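Glycosyl hydrolase (Streptomyces cattleya, PDB 7LR8) probably hydrolyses the beta-1,4 linkage of the Man-GlcNAc disaccharide left from N-glycan cores, as a glycoside hydrolase of family GH5, subfamily 18. Local coordinates at residues Arg12-Phe16 with Val343-Arg347; Asn19-Ser23 with Val38-Leu42; His52-Phe56 with Trp299-Trp304; Asp90-Leu96 with Asn144-Val150. The protein carries 1 engineered substitution. All coordinates share one frame; numbering follows the deposited sequence.

Contact 1 of 4, residues Arg12-Phe16 with Val343-Arg347; sequences RSPRF and VRRWR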
loop_
_atom_site.group_PDB
_atom_site.type_symbol
_atom_site.label_atom_id
_atom_site.label_comp_id
_atom_site.label_asym_id
_atom_site.label_seq_id
_atom_site.Cartn_x
_atom_site.Cartn_y
_atom_site.Cartn_z
ATOM N N ARG B 12 -5.419 -20.974 35.163
ATOM C CA ARG B 12 -4.208 -21.298 34.419
ATOM C C ARG B 12 -3.083 -20.327 34.776
ATOM O O ARG B 12 -3.336 -19.198 35.198
ATOM C CB ARG B 12 -4.481 -21.275 32.912
ATOM N N SER B 13 -1.843 -20.778 34.602
ATOM C CA SER B 13 -0.637 -20.031 34.929
ATOM C C SER B 13 -0.241 -19.117 33.775
ATOM O O SER B 13 -0.630 -19.346 32.628
ATOM C CB SER B 13 0.497 -21.002 35.251
ATOM O OG SER B 13 0.946 -21.671 34.085
ATOM N N PRO B 14 0.545 -18.065 34.040
ATOM C CA PRO B 14 0.903 -17.132 32.965
ATOM C C PRO B 14 1.872 -17.747 31.966
ATOM O O PRO B 14 2.785 -18.494 32.335
ATOM C CB PRO B 14 1.556 -15.966 33.720
ATOM C CG PRO B 14 2.135 -16.599 34.898
ATOM C CD PRO B 14 1.108 -17.623 35.325
ATOM N N ARG B 15 1.663 -17.410 30.698
ATOM C CA ARG B 15 2.523 -17.810 29.596
ATOM C C ARG B 15 3.482 -16.679 29.239
ATOM O O ARG B 15 3.246 -15.509 29.546
ATOM C CB ARG B 15 1.687 -18.212 28.387
ATOM C CG ARG B 15 0.567 -19.173 28.765
ATOM C CD ARG B 15 -0.014 -19.817 27.546
ATOM N NE ARG B 15 1.047 -20.173 26.615
ATOM C CZ ARG B 15 0.909 -21.044 25.623
ATOM N NH1 ARG B 15 -0.258 -21.659 25.431
ATOM N NH2 ARG B 15 1.939 -21.297 24.830
ATOM N N PHE B 16 4.581 -17.050 28.587
ATOM C CA PHE B 16 5.639 -16.110 28.245
ATOM C C PHE B 16 5.984 -16.254 26.771
ATOM O O PHE B 16 6.199 -17.368 26.287
ATOM C CB PHE B 16 6.871 -16.355 29.135
ATOM C CG PHE B 16 6.599 -16.169 30.605
ATOM C CD1 PHE B 16 6.649 -14.905 31.171
ATOM C CD2 PHE B 16 6.268 -17.252 31.419
ATOM C CE1 PHE B 16 6.394 -14.717 32.524
ATOM C CE2 PHE B 16 6.005 -17.070 32.764
ATOM C CZ PHE B 16 6.073 -15.796 33.319
ATOM N N VAL B 343 11.537 -15.347 33.338
ATOM C CA VAL B 343 10.779 -16.535 32.953
ATOM C C VAL B 343 11.295 -17.749 33.707
ATOM O O VAL B 343 10.516 -18.528 34.271
ATOM C CB VAL B 343 10.839 -16.758 31.429
ATOM C CG1 VAL B 343 10.203 -18.100 31.061
ATOM C CG2 VAL B 343 10.142 -15.616 30.675
ATOM N N ARG B 344 12.622 -17.925 33.733
ATOM C CA ARG B 344 13.204 -19.069 34.426
ATOM C C ARG B 344 12.832 -19.057 35.900
ATOM O O ARG B 344 12.492 -20.100 36.475
ATOM C CB ARG B 344 14.726 -19.063 34.252
ATOM C CG ARG B 344 15.426 -20.282 34.842
ATOM C CD ARG B 344 16.755 -19.893 35.477
ATOM N NE ARG B 344 16.559 -18.974 36.592
ATOM C CZ ARG B 344 16.366 -19.357 37.851
ATOM N NH1 ARG B 344 16.349 -20.648 38.159
ATOM N NH2 ARG B 344 16.189 -18.451 38.803
ATOM N N ARG B 345 12.887 -17.876 36.524
ATOM C CA ARG B 345 12.534 -17.740 37.932
ATOM C C ARG B 345 11.091 -18.157 38.171
ATOM O O ARG B 345 10.799 -18.935 39.090
ATOM C CB ARG B 345 12.767 -16.293 38.376
ATOM C CG ARG B 345 12.548 -16.003 39.851
ATOM C CD ARG B 345 12.526 -14.487 40.079
ATOM N NE ARG B 345 13.530 -13.806 39.259
ATOM C CZ ARG B 345 13.347 -12.628 38.667
ATOM N NH1 ARG B 345 12.192 -11.988 38.800
ATOM N NH2 ARG B 345 14.318 -12.088 37.934
ATOM N N TRP B 346 10.174 -17.664 37.337
ATOM C CA TRP B 346 8.777 -18.046 37.495
ATOM C C TRP B 346 8.586 -19.548 37.287
ATOM O O TRP B 346 7.897 -20.210 38.074
ATOM C CB TRP B 346 7.875 -17.256 36.543
ATOM C CG TRP B 346 6.445 -17.585 36.841
ATOM C CD1 TRP B 346 5.599 -16.902 37.669
ATOM C CD2 TRP B 346 5.711 -18.727 36.369
ATOM N NE1 TRP B 346 4.378 -17.542 37.726
ATOM C CE2 TRP B 346 4.425 -18.663 36.939
ATOM C CE3 TRP B 346 6.017 -19.793 35.513
ATOM C CZ2 TRP B 346 3.447 -19.621 36.679
ATOM C CZ3 TRP B 346 5.049 -20.742 35.261
ATOM C CH2 TRP B 346 3.779 -20.649 35.837
ATOM N N ARG B 347 9.178 -20.107 36.221
ATOM C CA ARG B 347 9.011 -21.539 35.965
ATOM C C ARG B 347 9.626 -22.391 37.072
ATOM O O ARG B 347 9.154 -23.507 37.330
ATOM C CB ARG B 347 9.618 -21.929 34.611
ATOM C CG ARG B 347 9.011 -21.229 33.394
ATOM C CD ARG B 347 9.330 -21.988 32.102
ATOM N NE ARG B 347 9.021 -21.219 30.890
ATOM C CZ ARG B 347 7.787 -20.989 30.443
ATOM N NH1 ARG B 347 6.744 -21.456 31.114
ATOM N NH2 ARG B 347 7.590 -20.279 29.328
#
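Residues 12-16 run from an irregular lead-in at Ser13 and Pro14 into the start of a strand, and come nearest to helix residues 343-347 where Phe16 CA and Val343 CA lie 7.0 Å apart. Trp346 carries much of the contact. Its CG stands anti to the backbone N (chi1 -174°), which sends the indole out from the helix toward the incoming chain. The Pro14 ring lies over one indole face near the rim, with CD 3.4 Å from Trp346 CZ2. Ser13 meets the indole at its edge, CB to CH2. Phe16 approaches Trp346 obliquely, the planes at 57°, with Phe16 CE2 3.9 Å from Trp346 CE3. Val343 covers one face of the Phe16 ring, and its CG2 is 3.6 Å from Phe16 CG. The Arg347 guanidinium stands almost perpendicular to that ring (88°), face toward CD2, with NH2 near the ring plane and salt-bridged to Asp51. With an alanine at Trp346, a gap is likely to open beside Phe16, and Pro14 to lose its flat support. Leu293 of helix 281-293 also touches Pro14, Phe16 and Trp346. The contact packs helix 334-349 against the start of strand 15-19, which hydrogen-bonds to strand 298-304 through Arg15.

Contact 2 of 4, residues Asn19-Ser23 with Val38-Leu42; sequences NYTPS and VRADL. With SO4 (sulfate ion), chain I.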
loop_
_atom_site.group_PDB
_atom_site.type_symbol
_atom_site.label_atom_id
_atom_site.label_comp_id
_atom_site.label_asym_id
_atom_site.label_seq_id
_atom_site.Cartn_x
_atom_site.Cartn_y
_atom_site.Cartn_z
ATOM N N ASN B 19 6.545 -11.029 20.581
ATOM C CA ASN B 19 6.095 -10.593 19.267
ATOM C C ASN B 19 7.235 -10.789 18.281
ATOM O O ASN B 19 8.312 -10.217 18.467
ATOM C CB ASN B 19 5.661 -9.132 19.326
ATOM C CG ASN B 19 4.434 -8.946 20.178
ATOM O OD1 ASN B 19 3.324 -9.146 19.709
ATOM N ND2 ASN B 19 4.625 -8.604 21.450
ATOM N N TYR B 20 6.999 -11.580 17.229
ATOM C CA TYR B 20 8.071 -12.032 16.347
ATOM C C TYR B 20 8.312 -11.002 15.245
ATOM O O TYR B 20 7.454 -10.800 14.375
ATOM C CB TYR B 20 7.740 -13.406 15.764
ATOM C CG TYR B 20 8.724 -13.871 14.712
ATOM C CD1 TYR B 20 10.103 -13.672 14.877
ATOM C CD2 TYR B 20 8.279 -14.507 13.554
ATOM C CE1 TYR B 20 11.002 -14.078 13.900
ATOM C CE2 TYR B 20 9.168 -14.921 12.575
ATOM C CZ TYR B 20 10.528 -14.703 12.755
ATOM O OH TYR B 20 11.410 -15.119 11.779
ATOM N N THR B 21 9.481 -10.342 15.298
ATOM C CA THR B 21 9.947 -9.457 14.234
ATOM C C THR B 21 11.049 -10.164 13.450
ATOM O O THR B 21 12.182 -10.278 13.940
ATOM C CB THR B 21 10.468 -8.131 14.804
ATOM O OG1 THR B 21 11.247 -8.381 15.980
ATOM C CG2 THR B 21 9.322 -7.188 15.169
ATOM N N PRO B 22 10.785 -10.655 12.240
ATOM C CA PRO B 22 11.820 -11.403 11.505
ATOM C C PRO B 22 13.092 -10.592 11.310
ATOM O O PRO B 22 13.059 -9.436 10.879
ATOM C CB PRO B 22 11.141 -11.714 10.167
ATOM C CG PRO B 22 9.676 -11.761 10.514
ATOM C CD PRO B 22 9.492 -10.665 11.531
ATOM N N SER B 23 14.229 -11.208 11.639
ATOM C CA SER B 23 15.483 -10.463 11.620
ATOM C C SER B 23 15.914 -10.118 10.200
ATOM O O SER B 23 16.487 -9.044 9.965
ATOM C CB SER B 23 16.575 -11.260 12.335
ATOM O OG SER B 23 16.952 -12.408 11.590
ATOM N N VAL B 38 13.719 -18.060 9.325
ATOM C CA VAL B 38 12.691 -18.108 10.361
ATOM C C VAL B 38 13.055 -19.132 11.433
ATOM O O VAL B 38 12.911 -18.876 12.636
ATOM C CB VAL B 38 11.326 -18.409 9.716
ATOM C CG1 VAL B 38 10.312 -18.806 10.770
ATOM C CG2 VAL B 38 10.854 -17.195 8.913
ATOM N N ARG B 39 13.546 -20.302 11.017
ATOM C CA ARG B 39 13.935 -21.329 11.984
ATOM C C ARG B 39 15.050 -20.839 12.902
ATOM O O ARG B 39 15.010 -21.062 14.120
ATOM C CB ARG B 39 14.368 -22.594 11.249
ATOM C CG ARG B 39 13.220 -23.428 10.679
ATOM C CD ARG B 39 13.761 -24.376 9.614
ATOM N NE ARG B 39 12.775 -25.361 9.175
ATOM C CZ ARG B 39 12.717 -25.851 7.942
ATOM N NH1 ARG B 39 13.576 -25.429 7.020
ATOM N NH2 ARG B 39 11.793 -26.750 7.623
ATOM N N ALA B 40 16.063 -20.175 12.339
ATOM C CA ALA B 40 17.150 -19.656 13.167
ATOM C C ALA B 40 16.644 -18.583 14.124
ATOM O O ALA B 40 17.066 -18.529 15.285
ATOM C CB ALA B 40 18.264 -19.109 12.277
ATOM N N ASP B 41 15.740 -17.713 13.644
ATOM C CA ASP B 41 15.088 -16.734 14.511
ATOM C C ASP B 41 14.385 -17.419 15.674
ATOM O O ASP B 41 14.585 -17.054 16.844
ATOM C CB ASP B 41 14.066 -15.913 13.715
ATOM C CG ASP B 41 14.696 -14.815 12.866
ATOM O OD1 ASP B 41 15.921 -14.576 12.964
ATOM O OD2 ASP B 41 13.930 -14.176 12.107
ATOM N N LEU B 42 13.541 -18.409 15.366
ATOM C CA LEU B 42 12.779 -19.087 16.407
ATOM C C LEU B 42 13.688 -19.914 17.312
ATOM O O LEU B 42 13.410 -20.042 18.509
ATOM C CB LEU B 42 11.676 -19.943 15.773
ATOM C CG LEU B 42 10.660 -19.123 14.957
ATOM C CD1 LEU B 42 9.595 -20.011 14.319
ATOM C CD2 LEU B 42 10.013 -18.039 15.809
HETATM S S SO4 I . 13.048 -28.485 4.551
HETATM O O1 SO4 I . 12.899 -28.440 3.098
HETATM O O2 SO4 I . 12.890 -29.861 5.013
HETATM O O3 SO4 I . 14.373 -27.997 4.922
HETATM O O4 SO4 I . 12.029 -27.638 5.166
#
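Tyr20 and Ser23 both bind the carboxylate of Asp41, which reaches from helix 35-46 to the loop of residues 19-23. Asp41 OD2 accepts two hydrogen bonds. Tyr20 OH gives one, 2.7 Å to Asp41 OD2, on the anti lone pair. Ser23 N gives the other, nearly straight and 3.0 Å to Asp41 OD2. It comes from the syn side, 31° out of the carboxylate plane. Ser23 OG lies 2.8 Å from Asp41 OD1. The phenol ring and the carboxylate are turned 74° apart, and OD2 sits at the ring edge. A chi1 of 173° swings the Tyr20 ring away from its own backbone N and across to the helix. Leu42 CD2 lies over the centre of one ring face, 4.5 Å from CD1 of Tyr20. Pro22 CG covers the opposite face nearer the rim. Val38 CG2 packs against the phenol oxygen. Further out, Arg330 forms a salt bridge to Asp41 OD1, which probably favours the charged carboxylate. Leu80 of helix 71-86 also touches Tyr20 and Val38. Replacing Asp41 by a leucine is likely to leave Tyr20 OH and Ser23 N without their shared acceptor and Arg330 without this acidic partner. The loop follows strand 15-19 and leads on to helix 35-46, so the arrangement ties a beta-to-alpha loop to the following helix in the (beta/alpha)8 barrel of GH5 enzymes.

Contact 3 of 4, residues His52-Phe56 with Trp299-Trp304; sequences HVRVF and WGVTWW. With BMA (beta-D-mannopyranose), chain D.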
loop_
_atom_site.group_PDB
_atom_site.type_symbol
_atom_site.label_atom_id
_atom_site.label_comp_id
_atom_site.label_asym_id
_atom_site.label_seq_id
_atom_site.Cartn_x
_atom_site.Cartn_y
_atom_site.Cartn_z
ATOM N N HIS B 52 5.426 -19.079 23.386
ATOM C CA HIS B 52 4.563 -18.716 22.266
ATOM C C HIS B 52 5.180 -17.538 21.529
ATOM O O HIS B 52 6.082 -16.860 22.038
ATOM C CB HIS B 52 3.129 -18.364 22.713
ATOM C CG HIS B 52 3.044 -17.124 23.544
ATOM N ND1 HIS B 52 3.195 -17.134 24.914
ATOM C CD2 HIS B 52 2.855 -15.825 23.195
ATOM C CE1 HIS B 52 3.080 -15.900 25.378
ATOM N NE2 HIS B 52 2.886 -15.086 24.355
ATOM N N VAL B 53 4.694 -17.324 20.310
ATOM C CA VAL B 53 5.008 -16.138 19.528
ATOM C C VAL B 53 3.702 -15.560 19.015
ATOM O O VAL B 53 2.723 -16.282 18.789
ATOM C CB VAL B 53 5.957 -16.431 18.339
ATOM C CG1 VAL B 53 7.362 -16.741 18.842
ATOM C CG2 VAL B 53 5.434 -17.580 17.507
ATOM N N ARG B 54 3.690 -14.241 18.850
ATOM C CA ARG B 54 2.632 -13.523 18.149
ATOM C C ARG B 54 3.208 -13.098 16.810
ATOM O O ARG B 54 4.294 -12.510 16.775
ATOM C CB ARG B 54 2.179 -12.312 18.973
ATOM C CG ARG B 54 1.333 -11.274 18.234
ATOM C CD ARG B 54 0.472 -10.514 19.253
ATOM N NE ARG B 54 -0.316 -9.433 18.657
ATOM C CZ ARG B 54 -0.054 -8.129 18.784
ATOM N NH1 ARG B 54 0.985 -7.705 19.505
ATOM N NH2 ARG B 54 -0.858 -7.241 18.221
ATOM N N VAL B 55 2.526 -13.453 15.707
ATOM C CA VAL B 55 3.093 -13.293 14.373
ATOM C C VAL B 55 2.166 -12.473 13.472
ATOM O O VAL B 55 0.948 -12.415 13.662
ATOM C CB VAL B 55 3.419 -14.648 13.708
ATOM C CG1 VAL B 55 4.296 -15.495 14.631
ATOM C CG2 VAL B 55 2.160 -15.397 13.347
ATOM N N PHE B 56 2.767 -11.862 12.457
ATOM C CA PHE B 56 2.116 -10.797 11.692
ATOM C C PHE B 56 2.186 -10.986 10.185
ATOM O O PHE B 56 3.203 -10.634 9.556
ATOM C CB PHE B 56 2.722 -9.452 12.067
ATOM C CG PHE B 56 2.616 -9.139 13.522
ATOM C CD1 PHE B 56 1.448 -8.587 14.039
ATOM C CD2 PHE B 56 3.684 -9.384 14.377
ATOM C CE1 PHE B 56 1.352 -8.291 15.386
ATOM C CE2 PHE B 56 3.576 -9.097 15.733
ATOM C CZ PHE B 56 2.397 -8.547 16.225
ATOM N N TRP B 299 -3.082 -13.836 31.475
ATOM C CA TRP B 299 -2.967 -14.929 30.516
ATOM C C TRP B 299 -1.511 -15.165 30.141
ATOM O O TRP B 299 -1.054 -16.313 30.067
ATOM C CB TRP B 299 -3.793 -14.632 29.263
ATOM C CG TRP B 299 -3.845 -15.785 28.304
ATOM C CD1 TRP B 299 -4.803 -16.748 28.239
ATOM C CD2 TRP B 299 -2.899 -16.089 27.265
ATOM N NE1 TRP B 299 -4.522 -17.633 27.226
ATOM C CE2 TRP B 299 -3.354 -17.256 26.617
ATOM C CE3 TRP B 299 -1.713 -15.494 26.824
ATOM C CZ2 TRP B 299 -2.662 -17.837 25.556
ATOM C CZ3 TRP B 299 -1.034 -16.069 25.766
ATOM C CH2 TRP B 299 -1.509 -17.226 25.145
ATOM N N GLY B 300 -0.774 -14.094 29.887
ATOM C CA GLY B 300 0.610 -14.219 29.493
ATOM C C GLY B 300 1.234 -12.852 29.336
ATOM O O GLY B 300 0.550 -11.823 29.381
ATOM N N VAL B 301 2.558 -12.866 29.166
ATOM C CA VAL B 301 3.376 -11.682 28.918
ATOM C C VAL B 301 4.089 -11.897 27.595
ATOM O O VAL B 301 4.821 -12.883 27.433
ATOM C CB VAL B 301 4.403 -11.449 30.037
ATOM C CG1 VAL B 301 5.281 -10.249 29.693
ATOM C CG2 VAL B 301 3.714 -11.273 31.382
ATOM N N THR B 302 3.887 -10.979 26.649
ATOM C CA THR B 302 4.439 -11.134 25.311
ATOM C C THR B 302 5.266 -9.894 25.003
ATOM O O THR B 302 4.715 -8.808 24.795
ATOM C CB THR B 302 3.326 -11.363 24.285
ATOM O OG1 THR B 302 2.450 -12.405 24.766
ATOM C CG2 THR B 302 3.907 -11.787 22.948
ATOM N N TRP B 303 6.591 -10.041 25.032
ATOM C CA TRP B 303 7.491 -8.913 24.883
ATOM C C TRP B 303 7.545 -8.447 23.435
ATOM O O TRP B 303 7.556 -9.259 22.506
ATOM C CB TRP B 303 8.905 -9.280 25.365
ATOM C CG TRP B 303 9.692 -8.058 25.662
ATOM C CD1 TRP B 303 10.492 -7.361 24.801
ATOM C CD2 TRP B 303 9.714 -7.342 26.902
ATOM N NE1 TRP B 303 11.028 -6.262 25.441
ATOM C CE2 TRP B 303 10.554 -6.228 26.728
ATOM C CE3 TRP B 303 9.101 -7.537 28.147
ATOM C CZ2 TRP B 303 10.796 -5.317 27.748
ATOM C CZ3 TRP B 303 9.343 -6.623 29.155
ATOM C CH2 TRP B 303 10.176 -5.536 28.949
ATOM N N TRP B 304 7.546 -7.125 23.245
ATOM C CA TRP B 304 7.818 -6.519 21.942
ATOM C C TRP B 304 9.246 -6.002 21.984
ATOM O O TRP B 304 9.515 -5.011 22.664
ATOM C CB TRP B 304 6.874 -5.360 21.633
ATOM C CG TRP B 304 7.078 -4.884 20.222
ATOM C CD1 TRP B 304 8.126 -4.151 19.738
ATOM C CD2 TRP B 304 6.231 -5.163 19.095
ATOM N NE1 TRP B 304 7.983 -3.956 18.383
ATOM C CE2 TRP B 304 6.823 -4.561 17.968
ATOM C CE3 TRP B 304 5.021 -5.848 18.937
ATOM C CZ2 TRP B 304 6.257 -4.646 16.704
ATOM C CZ3 TRP B 304 4.464 -5.923 17.682
ATOM C CH2 TRP B 304 5.072 -5.325 16.584
HETATM C C1 BMA D . 2.790 -0.811 19.024
HETATM C C2 BMA D . 3.061 -2.058 18.124
HETATM C C3 BMA D . 3.933 -1.638 16.958
HETATM C C4 BMA D . 5.153 -0.755 17.469
HETATM C C5 BMA D . 5.242 -0.757 19.021
HETATM C C6 BMA D . 6.324 0.150 19.564
HETATM O O2 BMA D . 1.857 -2.622 17.626
HETATM O O3 BMA D . 3.141 -0.983 15.935
HETATM O O4 BMA D . 6.331 -1.288 16.930
HETATM O O5 BMA D . 4.009 -0.263 19.577
HETATM O O6 BMA D . 6.007 1.499 19.141
#
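His52 CG stands between the backbone N and the carbonyl carbon (chi1 66°), and Thr302 OG1 lies beside its own backbone N (chi1 -49°); these turns bring imidazole and hydroxyl together. His52 NE2 and Thr302 OG1 are 2.7 Å apart in a nearly straight hydrogen bond, with the oxygen at the edge of the imidazole and in its plane. Either atom could be the donor. Trp265 NE1 also bonds to Thr302 OG1. Trp299 presents an edge to one face of the His52 ring in a T-shaped pair, its CZ3 4.1 Å from His52 CE1. Toward the other end of the strands, Phe56 CZ packs 3.6 Å from Trp304 CZ3, with the two rings oblique. Phe56 CZ also sits over the centre of the Arg54 guanidinium, and Arg54 NH1 comes to the edge of the Trp304 ring, 4.3 Å from Trp304 CZ3. Salt bridges to Asp94 and Glu268, with hydrogen bonds to Asn19 and Asn152, fix the guanidinium. The strand axes are 8.1 Å apart, because strand 15-19 runs between them. One face of Trp304 carries the bound mannose, with C3 of the sugar 3.8 Å above the ring plane. Sugars laid on aromatic faces are common in glycoside hydrolase sites. Here Arg54, at the ring edge, and Phe56, oblique to it, flank the tryptophan in the glycan pocket at the C-terminal mouth of the GH5 barrel.

Contact 4 of 4, residues Asp90-Leu96 with Asn144-Val150; sequences DVNVDGL and NFLGMTV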
loop_
_atom_site.group_PDB
_atom_site.type_symbol
_atom_site.label_atom_id
_atom_site.label_comp_id
_atom_site.label_asym_id
_atom_site.label_seq_id
_atom_site.Cartn_x
_atom_site.Cartn_y
_atom_site.Cartn_z
ATOM N N ASP B 90 3.753 -22.027 20.733
ATOM C CA ASP B 90 2.409 -21.848 20.206
ATOM C C ASP B 90 2.308 -20.501 19.483
ATOM O O ASP B 90 3.120 -19.606 19.695
ATOM C CB ASP B 90 1.393 -21.930 21.338
ATOM C CG ASP B 90 1.426 -23.269 22.045
ATOM O OD1 ASP B 90 1.578 -24.294 21.351
ATOM O OD2 ASP B 90 1.306 -23.309 23.292
ATOM N N VAL B 91 1.310 -20.366 18.605
ATOM C CA VAL B 91 1.256 -19.237 17.676
ATOM C C VAL B 91 -0.099 -18.540 17.763
ATOM O O VAL B 91 -1.145 -19.167 17.549
ATOM C CB VAL B 91 1.527 -19.677 16.227
ATOM C CG1 VAL B 91 1.309 -18.485 15.251
ATOM C CG2 VAL B 91 2.933 -20.225 16.103
ATOM N N ASN B 92 -0.074 -17.236 18.039
ATOM C CA ASN B 92 -1.217 -16.360 17.819
ATOM C C ASN B 92 -0.973 -15.570 16.539
ATOM O O ASN B 92 0.111 -15.015 16.355
ATOM C CB ASN B 92 -1.422 -15.406 19.000
ATOM C CG ASN B 92 -2.226 -14.173 18.621
ATOM O OD1 ASN B 92 -1.698 -13.230 18.022
ATOM N ND2 ASN B 92 -3.511 -14.181 18.949
ATOM N N VAL B 93 -1.970 -15.524 15.658
ATOM C CA VAL B 93 -1.836 -14.813 14.387
ATOM C C VAL B 93 -2.685 -13.551 14.442
ATOM O O VAL B 93 -3.905 -13.627 14.628
ATOM C CB VAL B 93 -2.261 -15.692 13.196
ATOM C CG1 VAL B 93 -2.148 -14.888 11.896
ATOM C CG2 VAL B 93 -1.409 -16.956 13.120
ATOM N N ASP B 94 -2.052 -12.395 14.232
ATOM C CA ASP B 94 -2.782 -11.148 14.017
ATOM C C ASP B 94 -3.146 -11.027 12.542
ATOM O O ASP B 94 -2.281 -11.153 11.673
ATOM C CB ASP B 94 -1.939 -9.940 14.432
ATOM C CG ASP B 94 -1.985 -9.672 15.921
ATOM O OD1 ASP B 94 -1.687 -10.590 16.713
ATOM O OD2 ASP B 94 -2.294 -8.525 16.312
ATOM N N GLY B 95 -4.413 -10.748 12.258
ATOM C CA GLY B 95 -4.812 -10.717 10.865
ATOM C C GLY B 95 -4.602 -9.411 10.120
ATOM O O GLY B 95 -3.844 -9.354 9.146
ATOM N N LEU B 96 -5.270 -8.344 10.557
ATOM C CA LEU B 96 -5.378 -7.123 9.752
ATOM C C LEU B 96 -4.284 -6.112 10.109
ATOM O O LEU B 96 -4.494 -5.173 10.880
ATOM C CB LEU B 96 -6.765 -6.520 9.935
ATOM C CG LEU B 96 -7.897 -7.405 9.382
ATOM C CD1 LEU B 96 -9.247 -6.860 9.804
ATOM C CD2 LEU B 96 -7.812 -7.473 7.862
ATOM N N ASN B 144 -0.480 -26.361 17.768
ATOM C CA ASN B 144 0.140 -25.221 18.428
ATOM C C ASN B 144 -0.462 -23.889 17.990
ATOM O O ASN B 144 0.006 -22.840 18.438
ATOM C CB ASN B 144 1.647 -25.209 18.168
ATOM C CG ASN B 144 1.979 -24.852 16.740
ATOM O OD1 ASN B 144 1.424 -25.423 15.796
ATOM N ND2 ASN B 144 2.850 -23.861 16.566
ATOM N N PHE B 145 -1.475 -23.902 17.131
ATOM C CA PHE B 145 -2.176 -22.678 16.753
ATOM C C PHE B 145 -3.102 -22.254 17.889
ATOM O O PHE B 145 -4.057 -22.965 18.225
ATOM C CB PHE B 145 -2.951 -22.910 15.454
ATOM C CG PHE B 145 -3.824 -21.764 15.031
ATOM C CD1 PHE B 145 -3.298 -20.491 14.837
ATOM C CD2 PHE B 145 -5.174 -21.973 14.777
ATOM C CE1 PHE B 145 -4.114 -19.442 14.411
ATOM C CE2 PHE B 145 -5.995 -20.925 14.360
ATOM C CZ PHE B 145 -5.465 -19.664 14.168
ATOM N N LEU B 146 -2.812 -21.098 18.480
ATOM C CA LEU B 146 -3.608 -20.591 19.591
ATOM C C LEU B 146 -4.934 -20.034 19.103
ATOM O O LEU B 146 -5.983 -20.298 19.698
ATOM C CB LEU B 146 -2.839 -19.501 20.343
ATOM C CG LEU B 146 -1.605 -19.888 21.146
ATOM C CD1 LEU B 146 -0.850 -18.625 21.562
ATOM C CD2 LEU B 146 -2.022 -20.701 22.354
ATOM N N GLY B 147 -4.900 -19.242 18.040
ATOM C CA GLY B 147 -6.081 -18.582 17.533
ATOM C C GLY B 147 -5.668 -17.289 16.860
ATOM O O GLY B 147 -4.486 -17.044 16.633
ATOM N N MET B 148 -6.670 -16.467 16.563
ATOM C CA MET B 148 -6.481 -15.210 15.848
ATOM C C MET B 148 -6.662 -14.014 16.770
ATOM O O MET B 148 -7.527 -14.023 17.650
ATOM C CB MET B 148 -7.489 -15.063 14.699
ATOM C CG MET B 148 -7.543 -16.193 13.708
ATOM S SD MET B 148 -6.045 -16.326 12.741
ATOM C CE MET B 148 -5.964 -14.742 11.929
ATOM N N THR B 149 -5.866 -12.970 16.533
ATOM C CA THR B 149 -6.181 -11.618 16.970
ATOM C C THR B 149 -6.626 -10.850 15.734
ATOM O O THR B 149 -5.994 -10.966 14.683
ATOM C CB THR B 149 -4.960 -10.958 17.623
ATOM O OG1 THR B 149 -4.596 -11.691 18.803
ATOM C CG2 THR B 149 -5.257 -9.515 18.017
ATOM N N VAL B 150 -7.734 -10.107 15.840
ATOM C CA VAL B 150 -8.335 -9.513 14.641
ATOM C C VAL B 150 -7.305 -8.696 13.861
ATOM O O VAL B 150 -7.152 -8.866 12.643
ATOM C CB VAL B 150 -9.572 -8.674 15.010
ATOM C CG1 VAL B 150 -10.005 -7.812 13.814
ATOM C CG2 VAL B 150 -10.704 -9.593 15.458
#
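Val91 O accepts a 2.7 Å hydrogen bond from Leu146 N, with the donor tilted 32° from the carbonyl plane. Val91 N binds Asn144 O. Further along, Val93 N binds Gly147 O, and Thr149 N binds Val93 O at 2.8 Å from above the carbonyl plane. Val91 pairs with Phe145 but Val93 with Met148, so the register slips by one extra residue around Leu146 and Gly147. Gly95 N to Thr149 O and Leu96 N to Val150 O carry the ladder past the end of strand 90-94. These are neighbouring parallel strands, 4.6 Å apart at their axes, in the parallel beta-barrel of the (beta/alpha)8 fold. Helix 122-139 makes the beta-alpha-beta crossover. Val91, Val93, Phe145 and Met148 share the outward face, where this helix touches the last three. Val93 CG2 meets the edge of the Phe145 ring, 3.9 Å from CE1. Met148 is bent at chi2 and chi3 (-67° and -60°), which brings CE alongside Val93, 3.8 Å from CG1. A side chain at Gly147 would press against the preceding carbonyl oxygen, so the conformation suits glycine. Asn92, Asp94 and Thr149 point to the opposite face, into the barrel. There Asp94 OD1 packs 3.4 Å from Thr149 CB, its charge taken up by Arg54. Thr149 OG1 bonds to Gln267 across the interior. At the start of the pair Leu146 CG covers Asp90 CB at 3.6 Å, while Asp90 OD2 holds Arg15.

All four contacts belong to one (beta/alpha)8 barrel. Contact 1 joins the first strand to the late helix 334-349 and encloses the other three along the chain. Contact 2 comes next, on the following loop, and closes before contact 3 opens. Contact 4 is nested inside contact 3. The centres of contacts 3 and 4 are about 10 Å apart, those of contacts 1 and 2 about 21 Å. Arg54 joins contact 3 to Asp94 of contact 4. Asn19 links contact 2 to contact 3, and Arg15, through Asp90, contact 1 to contact 4. Strand 15-19 lies between strands 52-55 and 298-304, so the first and last barrel strands are neighbours, and contact 3 reaches the glycan pocket through Trp304.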